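Side-chain contacts in cobalamin biosynthesis protein CobN (Mycobacterium tuberculosis, PDB 7C6O), which serves as the large, catalytic subunit of cobaltochelatase, the ligase that inserts cobalt into the corrin ring during cobalamin biosynthesis: residues A[1116-1120]-A[1121-1125]; A[384-387]-A[388-391]; A[712-715]-A[716-720]. All blocks are in the same frame, centred on the assembly; numbering follows the deposited sequence. Where two conformers were deposited one is given.

Interaction 1. Residues A[1116-1120]-A[1121-1125]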
# COMPACT_ATOMS: atom_id res chain seq x y z
N THR A 1116 4.43 -27.07 8.13
CA THR A 1116 3.76 -28.36 7.97
C THR A 1116 2.25 -28.19 7.90
O THR A 1116 1.58 -28.96 7.19
CB THR A 1116 4.13 -29.31 9.11
OG1 THR A 1116 3.74 -28.74 10.37
CG2 THR A 1116 5.63 -29.57 9.12
N ARG A 1117 1.69 -27.21 8.62
CA ARG A 1117 0.26 -26.93 8.50
C ARG A 1117 -0.10 -26.51 7.08
O ARG A 1117 -1.05 -27.03 6.49
CB ARG A 1117 -0.15 -25.84 9.49
CG ARG A 1117 -0.41 -26.34 10.90
CD ARG A 1117 -0.49 -25.17 11.87
NE ARG A 1117 -0.89 -25.58 13.21
CZ ARG A 1117 -2.10 -25.39 13.72
NH1 ARG A 1117 -3.04 -24.78 13.00
NH2 ARG A 1117 -2.38 -25.80 14.95
N VAL A 1118 0.66 -25.57 6.52
CA VAL A 1118 0.42 -25.14 5.14
C VAL A 1118 0.66 -26.29 4.18
O VAL A 1118 -0.08 -26.46 3.20
CB VAL A 1118 1.31 -23.92 4.81
CG1 VAL A 1118 1.32 -23.64 3.32
CG2 VAL A 1118 0.84 -22.70 5.58
N PHE A 1119 1.67 -27.11 4.46
CA PHE A 1119 1.99 -28.23 3.57
C PHE A 1119 0.82 -29.21 3.47
O PHE A 1119 0.41 -29.59 2.37
CB PHE A 1119 3.25 -28.95 4.08
CG PHE A 1119 3.82 -29.94 3.10
CD1 PHE A 1119 4.65 -29.52 2.07
CD2 PHE A 1119 3.54 -31.29 3.21
CE1 PHE A 1119 5.18 -30.43 1.17
CE2 PHE A 1119 4.07 -32.21 2.32
CZ PHE A 1119 4.89 -31.77 1.30
N ARG A 1120 0.25 -29.60 4.62
CA ARG A 1120 -0.82 -30.58 4.59
C ARG A 1120 -2.16 -29.96 4.23
O ARG A 1120 -2.94 -30.57 3.48
CB ARG A 1120 -0.91 -31.30 5.93
CG ARG A 1120 0.29 -32.16 6.27
CD ARG A 1120 -0.10 -33.18 7.31
NE ARG A 1120 1.05 -33.88 7.89
CZ ARG A 1120 1.49 -35.06 7.49
NH1 ARG A 1120 0.89 -35.69 6.48
NH2 ARG A 1120 2.53 -35.62 8.10
N ALA A 1121 -2.46 -28.76 4.74
CA ALA A 1121 -3.77 -28.17 4.48
C ALA A 1121 -3.91 -27.61 3.07
O ALA A 1121 -5.03 -27.46 2.58
CB ALA A 1121 -4.07 -27.07 5.50
N ARG A 1122 -2.80 -27.30 2.40
CA ARG A 1122 -2.90 -26.65 1.10
C ARG A 1122 -1.97 -27.27 0.06
O ARG A 1122 -2.42 -27.68 -1.01
CB ARG A 1122 -2.60 -25.15 1.25
CG ARG A 1122 -3.16 -24.27 0.13
CD ARG A 1122 -2.14 -24.06 -0.97
NE ARG A 1122 -0.98 -23.30 -0.51
CZ ARG A 1122 0.15 -23.16 -1.20
NH1 ARG A 1122 0.27 -23.73 -2.40
NH2 ARG A 1122 1.15 -22.45 -0.70
N VAL A 1123 -0.67 -27.34 0.38
CA VAL A 1123 0.35 -27.64 -0.64
C VAL A 1123 0.06 -28.98 -1.32
O VAL A 1123 0.04 -29.07 -2.55
CB VAL A 1123 1.75 -27.62 -0.02
CG1 VAL A 1123 2.79 -28.08 -1.03
CG2 VAL A 1123 2.09 -26.21 0.48
N VAL A 1124 -0.16 -30.03 -0.54
CA VAL A 1124 -0.45 -31.35 -1.09
C VAL A 1124 -1.89 -31.77 -0.81
O VAL A 1124 -2.22 -32.96 -0.87
CB VAL A 1124 0.55 -32.40 -0.58
CG1 VAL A 1124 1.95 -32.09 -1.09
CG2 VAL A 1124 0.53 -32.49 0.93
N ASN A 1125 -2.75 -30.81 -0.50
CA ASN A 1125 -4.17 -31.09 -0.34
C ASN A 1125 -4.78 -31.39 -1.70
O ASN A 1125 -4.74 -30.52 -2.59
CB ASN A 1125 -4.87 -29.89 0.31
CG ASN A 1125 -6.30 -30.19 0.71
OD1 ASN A 1125 -6.98 -31.00 0.09
ND2 ASN A 1125 -6.76 -29.52 1.77

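Interaction 2. Residues A[384-387]-A[388-391]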
# COMPACT_ATOMS: atom_id res chain seq x y z
N GLY A 384 3.04 -13.68 -16.13
CA GLY A 384 1.69 -13.54 -15.65
C GLY A 384 1.51 -13.61 -14.15
O GLY A 384 0.42 -14.00 -13.70
N ASN A 385 2.52 -13.26 -13.37
CA ASN A 385 2.40 -13.27 -11.92
C ASN A 385 1.26 -12.35 -11.49
O ASN A 385 1.27 -11.15 -11.79
CB ASN A 385 3.71 -12.84 -11.27
CG ASN A 385 3.86 -13.33 -9.84
OD1 ASN A 385 2.86 -13.57 -9.15
ND2 ASN A 385 5.10 -13.50 -9.39
N ALA A 386 0.27 -12.92 -10.80
CA ALA A 386 -0.86 -12.14 -10.31
C ALA A 386 -1.47 -12.89 -9.14
O ALA A 386 -2.03 -13.98 -9.33
CB ALA A 386 -1.90 -11.91 -11.41
N VAL A 387 -1.37 -12.32 -7.95
CA VAL A 387 -1.76 -13.03 -6.74
C VAL A 387 -3.26 -13.26 -6.72
O VAL A 387 -4.05 -12.32 -6.90
CB VAL A 387 -1.29 -12.25 -5.50
CG1 VAL A 387 -1.89 -12.85 -4.24
CG2 VAL A 387 0.23 -12.28 -5.43
N GLY A 388 -3.66 -14.52 -6.53
CA GLY A 388 -5.05 -14.91 -6.48
C GLY A 388 -5.81 -14.83 -7.78
O GLY A 388 -7.01 -15.14 -7.80
N LEU A 389 -5.16 -14.46 -8.88
CA LEU A 389 -5.85 -14.16 -10.13
C LEU A 389 -5.42 -15.13 -11.23
O LEU A 389 -4.23 -15.42 -11.38
CB LEU A 389 -5.56 -12.72 -10.57
CG LEU A 389 -6.31 -12.17 -11.78
CD1 LEU A 389 -7.78 -11.97 -11.45
CD2 LEU A 389 -5.68 -10.87 -12.26
N ASP A 390 -6.40 -15.62 -11.98
CA ASP A 390 -6.14 -16.36 -13.22
C ASP A 390 -5.87 -15.32 -14.30
O ASP A 390 -6.78 -14.86 -14.99
CB ASP A 390 -7.31 -17.27 -13.57
CG ASP A 390 -7.01 -18.21 -14.74
OD1 ASP A 390 -6.15 -17.88 -15.59
OD2 ASP A 390 -7.66 -19.27 -14.82
N THR A 391 -4.60 -14.95 -14.45
CA THR A 391 -4.23 -13.90 -15.39
C THR A 391 -4.57 -14.25 -16.84
O THR A 391 -5.13 -13.38 -17.54
CB THR A 391 -2.74 -13.58 -15.24
OG1 THR A 391 -2.31 -13.92 -13.92
CG2 THR A 391 -2.49 -12.10 -15.49

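Interaction 3. Residues A[712-715]-A[716-720]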
# COMPACT_ATOMS: atom_id res chain seq x y z
N GLN A 712 -19.65 -22.46 -5.19
CA GLN A 712 -18.55 -21.54 -4.90
C GLN A 712 -19.05 -20.29 -4.17
O GLN A 712 -18.36 -19.75 -3.31
CB GLN A 712 -17.82 -21.15 -6.18
CG GLN A 712 -17.17 -22.32 -6.91
CD GLN A 712 -18.17 -23.12 -7.74
OE1 GLN A 712 -19.11 -22.56 -8.31
NE2 GLN A 712 -17.96 -24.43 -7.82
N GLU A 713 -20.26 -19.83 -4.52
CA GLU A 713 -20.87 -18.74 -3.78
C GLU A 713 -21.20 -19.16 -2.35
O GLU A 713 -21.00 -18.38 -1.41
CB GLU A 713 -22.13 -18.25 -4.49
CG GLU A 713 -22.86 -17.12 -3.78
CD GLU A 713 -24.14 -16.72 -4.49
OE1 GLU A 713 -24.98 -17.61 -4.75
OE2 GLU A 713 -24.31 -15.52 -4.79
N LEU A 714 -21.69 -20.39 -2.17
CA LEU A 714 -22.02 -20.88 -0.84
C LEU A 714 -20.77 -20.95 0.04
O LEU A 714 -20.77 -20.47 1.18
CB LEU A 714 -22.70 -22.24 -0.94
CG LEU A 714 -22.84 -23.10 0.32
CD1 LEU A 714 -23.60 -22.37 1.40
CD2 LEU A 714 -23.51 -24.42 -0.01
N ASP A 715 -19.70 -21.55 -0.48
CA ASP A 715 -18.46 -21.67 0.30
C ASP A 715 -17.87 -20.31 0.63
O ASP A 715 -17.40 -20.08 1.76
CB ASP A 715 -17.44 -22.51 -0.46
CG ASP A 715 -17.70 -24.00 -0.34
OD1 ASP A 715 -17.93 -24.48 0.80
OD2 ASP A 715 -17.68 -24.70 -1.37
N LEU A 716 -17.88 -19.38 -0.33
CA LEU A 716 -17.31 -18.06 -0.07
C LEU A 716 -18.12 -17.29 0.96
O LEU A 716 -17.56 -16.68 1.87
CB LEU A 716 -17.20 -17.28 -1.38
CG LEU A 716 -16.54 -15.90 -1.30
CD1 LEU A 716 -15.17 -16.00 -0.65
CD2 LEU A 716 -16.42 -15.31 -2.70
N VAL A 717 -19.45 -17.32 0.84
CA VAL A 717 -20.30 -16.66 1.83
C VAL A 717 -20.08 -17.26 3.21
O VAL A 717 -19.97 -16.54 4.21
CB VAL A 717 -21.78 -16.71 1.41
CG1 VAL A 717 -22.67 -16.27 2.55
CG2 VAL A 717 -22.01 -15.83 0.19
N LEU A 718 -20.02 -18.60 3.29
CA LEU A 718 -19.74 -19.26 4.56
C LEU A 718 -18.43 -18.76 5.17
O LEU A 718 -18.36 -18.50 6.38
CB LEU A 718 -19.68 -20.78 4.37
CG LEU A 718 -20.95 -21.60 4.60
CD1 LEU A 718 -20.69 -23.05 4.24
CD2 LEU A 718 -21.40 -21.47 6.05
N ALA A 719 -17.38 -18.63 4.35
CA ALA A 719 -16.10 -18.16 4.86
C ALA A 719 -16.21 -16.72 5.35
O ALA A 719 -15.64 -16.36 6.40
CB ALA A 719 -15.03 -18.28 3.79
N ILE A 720 -16.93 -15.87 4.62
CA ILE A 720 -17.08 -14.48 5.02
C ILE A 720 -17.84 -14.38 6.34
O ILE A 720 -17.46 -13.60 7.23
CB ILE A 720 -17.78 -13.68 3.90
CG1 ILE A 720 -16.84 -13.54 2.69
CG2 ILE A 720 -18.22 -12.31 4.41
CD1 ILE A 720 -17.52 -13.00 1.45

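Interaction 1. Residues A[1116-1120]-A[1121-1125]
F1119 lays its ring against V1123 and V1124 where helix 1111-1123 ends in a wider, pi-type turn. From CB, the chain leaves with CG anti to the backbone N (chi1 -168°), which turns the ring toward the end of the helix. Both valines approach obliquely from the same side of the ring plane. At the CD1-CE1 half, CD1 meets V1123 CG1 at 3.9 Å, and CE1 touches the same methyl. At the CD2-CE2 half, CE2 packs on V1124 CG2 at 3.8 Å, with CD2 close to this methyl too. At the tip, CZ meets V1124 CG1, which forms an off-centre CH-pi contact 4.2 Å from the ring centroid; M1164 and Q1167 of helix 1162-1174 also touch the ring. The widened turn appears in the backbone bonds: V1124 N reaches back five residues to F1119 O at 3.0 Å and lies nearly in line with that carbonyl. One residue earlier, V1118 O is gripped twice, by V1123 N along a straight bond (166°) and by R1122 N along a more bent one (136°). The bent R1122 side chain lies beside V1118, its guanidinium covered on one face by V1123 CG2 and bound by salt bridges to D1067 and D1070. N1125 then opens the next helix: OD1 caps R1127 N, while ND2 donates back to A1121 O at 2.8 Å, from above the carbonyl plane.

Interaction 2. Residues A[384-387]-A[388-391]
T391 OG1 donates to G384 O at 2.7 Å, the shortest polar bond across this hairpin-like bend, and approaches slightly tilted from the carbonyl plane. The hydroxyl lies anti to its own carbonyl carbon and beside its own N, but chi1 of -25° is far from a staggered value, a rotation consistent with the pull of that bond. The same OG1 sits only 3.2 Å from A386 CB, and T391 CG2 borders that methyl more loosely. A386 CB is thus wedged between the threonine and L389, whose CB lies 3.8 Å away and whose CD2 adds a second touch. At the closed end of the bend, L389 N donates to A386 O at 3.2 Å; the bond is straight at the hydrogen (164°), although the donor stands well above the carbonyl plane. V387 and G388 form the corner between them, with G388 at a positive phi of 70°, and V387 CG1 comes within 3.3 Å of G388 N.

Farther out, K1138 NZ of helix 1136-1157 binds both A386 O and L389 O. A386 O and L389 O lie 3.3 Å apart, and the lysine charge would be expected to ease their repulsion. Backbone bonds from G388 and D390 to H702, from V387 to K557 and from G384 to S374 tie the bend to other parts of the same chain. D390 points away from the first arm: OD1 caps A393 N and OD2 bonds H1135 ND1. Together these features are those of a type II beta turn, A386 to L389, followed by an aspartate N-cap that starts helix 391-405 in the connection from strand 369-373.

Interaction 3. Residues A[712-715]-A[716-720]
V717 N donates to E713 O at 2.9 Å, nearly straight at 166°, in the middle of the alpha-helix 710-722. V717 CG2 also comes close to this carbonyl: CG1 lies anti to the backbone N (chi1 169°), leaving CG2 beside that N and only 3.2 Å from E713 O. The aliphatic part of the glutamate joins in, E713 CG approaching V717 CG2 at 4.3 Å. Beyond CG the glutamate chain is extended.

The neighbouring four-residue steps repeat the backbone pattern with other side chains. L716 N bonds Q712 O at 3.0 Å, and L716 CB lies close to Q712 O as well. D715 O accepts from A719 N, while the D715 carboxylate turns away from A719. Two other helices receive these side chains: E713 and V717 rest on I798 of helix 784-801, with L716 and V717 on L801, and L714 and L718 pack on R761 and V764 of helix 750-769. The acidic ends also find partners on or near helix 750-769, D715 OD1 in a salt bridge with R761 NH1 and E713 OE1 in a hydrogen bond from Q768 NE2, to which W772 NE1 adds a weak one.

L714 and L718 lie side by side and point the same way. Their backbones are joined by L718 N to L714 O at 2.9 Å. L718 has a chi1 of -94°, displaced from a staggered value; with this torsion CG comes 3.6 Å from L714 O, and CD1 meets L714 CD1 at 4.1 Å.

All three contacts are mostly buried, with Q712 of interaction 3 the exposed residue among them, and none touches another. Interactions 1 and 3 are helical, but the first passes from four-residue to five-residue bonds as its helix ends and has an aromatic-valine cluster, whereas the third keeps regular four-residue spacing and aliphatic pairs. Both send charged side chains to salt bridges with other elements, R1122 to D1067 and D715 to R761. Interaction 2, nearest the chain's centre, has no regular structure and relies on a hydroxyl bond and a turn. Shared neighbours relate them: helix 1136-1157 gives T1146 to interaction 1 and K1138 to interaction 2, while R698, H702 and P708 border interactions 1, 2 and 3 in turn.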